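Local coordinates for putative fimbriae assembly chaperone (Salmonella typhimurium, PDB 2CO7), which probably acts as a periplasmic chaperone that folds fimbrial subunits and delivers them for assembly at the cell surface, at residues Glu90-Val95 against Pro162-Leu167. Numbering follows the deposited sequence.
Sequences ETLQWV and PFYMNL
Glu-90, just before strand 91-100, meets the loop 162-167 nearest Phe-163, their CA atoms 5.6 Å apart, and one backbone-to-backbone hydrogen bond joins the two segments: Glu-90 N to Pro-162 O, 2.9 Å and nearly straight at 171°. The side chain of Glu-90 completes the grip. With CG anti to its own carbonyl carbon (chi1 -67°) and the chain extended beyond, the carboxylate reaches the loop backbone, where OE1 accepts Tyr-164 N at 2.8 Å on its anti side, 23° out of the carboxylate plane. A water donates both to this OE1 and to Tyr-164 O. The other oxygen, OE2, forms a salt bridge with Arg-131, so a long acidic residue suits this buried place and is probably kept ionised there. Phe-163 offers OE2 its C-H edge, CD2 at 3.5 Å, while its apolar ring also packs on helix 139-142. In the two-domain, boomerang-shaped architecture of PapD-like chaperones, the contact lies at the hinge, joining a strand of the N-terminal immunoglobulin-like domain to a loop of the C-terminal one. Tyr-164 lies across the strand's start: Leu-92, being apolar, can set CB over one face, offset toward the rim at CZ, in a CH-pi contact 3.6 Å from the centroid, while Thr-91 N approaches the edge in plane. An aromatic residue with a polar tip fits here, because Tyr-164 OH also takes a weak, bent bond from Leu-92 N (3.0 Å).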
loop_
_atom_site.group_PDB
_atom_site.type_symbol
_atom_site.label_atom_id
_atom_site.label_comp_id
_atom_site.label_asym_id
_atom_site.label_seq_id
_atom_site.Cartn_x
_atom_site.Cartn_y
_atom_site.Cartn_z
ATOM N N GLU B 90 -17.067 -10.008 8.806
ATOM C CA GLU B 90 -16.135 -9.940 7.660
ATOM C C GLU B 90 -14.733 -10.460 7.998
ATOM O O GLU B 90 -14.312 -10.480 9.157
ATOM C CB GLU B 90 -15.985 -8.488 7.192
ATOM C CG GLU B 90 -17.288 -7.926 6.589
ATOM C CD GLU B 90 -17.099 -6.582 5.932
ATOM O OE1 GLU B 90 -16.321 -5.768 6.458
ATOM O OE2 GLU B 90 -17.761 -6.319 4.902
ATOM N N THR B 91 -14.008 -10.831 6.947
ATOM C CA THR B 91 -12.631 -11.281 7.016
ATOM C C THR B 91 -11.909 -10.540 5.910
ATOM O O THR B 91 -12.361 -10.529 4.766
ATOM C CB THR B 91 -12.469 -12.807 6.777
ATOM O OG1 THR B 91 -13.117 -13.542 7.824
ATOM C CG2 THR B 91 -10.965 -13.184 6.782
ATOM N N LEU B 92 -10.810 -9.894 6.271
ATOM C CA LEU B 92 -10.077 -9.069 5.329
ATOM C C LEU B 92 -8.899 -9.847 4.765
ATOM O O LEU B 92 -8.227 -10.587 5.499
ATOM C CB LEU B 92 -9.575 -7.797 6.027
ATOM C CG LEU B 92 -8.939 -6.854 4.986
ATOM C CD1 LEU B 92 -9.408 -5.394 5.136
ATOM C CD2 LEU B 92 -7.455 -6.965 5.046
ATOM N N GLN B 93 -8.676 -9.694 3.467
ATOM C CA GLN B 93 -7.460 -10.169 2.792
ATOM C C GLN B 93 -6.904 -8.980 1.969
ATOM O O GLN B 93 -7.527 -7.900 1.888
ATOM C CB GLN B 93 -7.839 -11.292 1.788
ATOM C CG GLN B 93 -8.209 -12.620 2.302
ATOM C CD GLN B 93 -9.593 -12.727 2.925
ATOM O OE1 GLN B 93 -9.797 -13.588 3.720
ATOM N NE2 GLN B 93 -10.544 -11.881 2.520
ATOM N N TRP B 94 -5.766 -9.198 1.309
ATOM C CA TRP B 94 -5.212 -8.231 0.392
ATOM C C TRP B 94 -4.958 -8.903 -0.945
ATOM O O TRP B 94 -4.325 -9.954 -0.995
ATOM C CB TRP B 94 -3.868 -7.732 0.904
ATOM C CG TRP B 94 -3.981 -6.933 2.161
ATOM C CD1 TRP B 94 -3.910 -7.410 3.466
ATOM C CD2 TRP B 94 -4.238 -5.538 2.254
ATOM N NE1 TRP B 94 -4.097 -6.367 4.352
ATOM C CE2 TRP B 94 -4.311 -5.215 3.642
ATOM C CE3 TRP B 94 -4.453 -4.528 1.305
ATOM C CZ2 TRP B 94 -4.519 -3.903 4.102
ATOM C CZ3 TRP B 94 -4.639 -3.194 1.774
ATOM C CH2 TRP B 94 -4.707 -2.922 3.163
ATOM N N VAL B 95 -5.432 -8.272 -2.008
ATOM C CA VAL B 95 -5.153 -8.723 -3.375
ATOM C C VAL B 95 -4.096 -7.746 -3.917
ATOM O O VAL B 95 -4.329 -6.553 -3.990
ATOM C CB VAL B 95 -6.462 -8.867 -4.243
ATOM C CG1 VAL B 95 -7.268 -7.543 -4.392
ATOM C CG2 VAL B 95 -6.140 -9.436 -5.615
ATOM N N PRO B 162 -20.152 -6.203 12.765
ATOM C CA PRO B 162 -19.446 -7.235 11.994
ATOM C C PRO B 162 -18.579 -6.768 10.835
ATOM O O PRO B 162 -18.042 -7.629 10.138
ATOM C CB PRO B 162 -20.578 -8.129 11.459
ATOM C CG PRO B 162 -21.804 -7.233 11.463
ATOM C CD PRO B 162 -21.618 -6.246 12.570
ATOM N N PHE B 163 -18.385 -5.453 10.659
ATOM C CA PHE B 163 -17.717 -4.929 9.465
ATOM C C PHE B 163 -16.343 -4.393 9.746
ATOM O O PHE B 163 -16.128 -3.818 10.804
ATOM C CB PHE B 163 -18.521 -3.777 8.844
ATOM C CG PHE B 163 -19.881 -4.186 8.343
ATOM C CD1 PHE B 163 -21.006 -4.034 9.168
ATOM C CD2 PHE B 163 -20.039 -4.786 7.108
ATOM C CE1 PHE B 163 -22.264 -4.424 8.732
ATOM C CE2 PHE B 163 -21.305 -5.169 6.648
ATOM C CZ PHE B 163 -22.422 -4.993 7.475
ATOM N N TYR B 164 -15.429 -4.499 8.770
ATOM C CA TYR B 164 -14.290 -3.594 8.782
ATOM C C TYR B 164 -14.763 -2.177 8.550
ATOM O O TYR B 164 -15.525 -1.922 7.617
ATOM C CB TYR B 164 -13.232 -3.941 7.715
ATOM C CG TYR B 164 -12.563 -5.240 8.048
ATOM C CD1 TYR B 164 -11.349 -5.264 8.720
ATOM C CD2 TYR B 164 -13.186 -6.454 7.743
ATOM C CE1 TYR B 164 -10.745 -6.475 9.061
ATOM C CE2 TYR B 164 -12.574 -7.686 8.073
ATOM C CZ TYR B 164 -11.380 -7.678 8.738
ATOM O OH TYR B 164 -10.761 -8.863 9.054
ATOM N N MET B 165 -14.233 -1.257 9.355
ATOM C CA MET B 165 -14.638 0.152 9.306
ATOM C C MET B 165 -13.438 0.946 8.795
ATOM O O MET B 165 -12.445 1.144 9.497
ATOM C CB MET B 165 -15.077 0.624 10.710
ATOM C CG MET B 165 -16.454 0.124 11.119
ATOM S SD MET B 165 -17.759 0.988 10.165
ATOM C CE MET B 165 -19.235 0.070 10.654
ATOM N N ASN B 166 -13.517 1.347 7.541
ATOM C CA ASN B 166 -12.401 1.978 6.896
ATOM C C ASN B 166 -12.679 3.459 6.987
ATOM O O ASN B 166 -13.412 4.002 6.173
ATOM C CB ASN B 166 -12.311 1.456 5.457
ATOM C CG ASN B 166 -12.010 -0.026 5.431
ATOM O OD1 ASN B 166 -10.931 -0.462 5.877
ATOM N ND2 ASN B 166 -12.973 -0.826 4.967
ATOM N N LEU B 167 -12.104 4.099 8.001
ATOM C CA LEU B 167 -12.456 5.479 8.308
ATOM C C LEU B 167 -11.677 6.482 7.457
ATOM O O LEU B 167 -10.502 6.300 7.171
ATOM C CB LEU B 167 -12.274 5.788 9.800
ATOM C CG LEU B 167 -13.328 5.288 10.820
ATOM C CD1 LEU B 167 -14.487 4.433 10.273
ATOM C CD2 LEU B 167 -12.567 4.560 11.908
HETATM O O HOH W 1 -15.971 -3.342 5.177
HETATM O O HOH W 2 -12.489 -10.831 11.164
#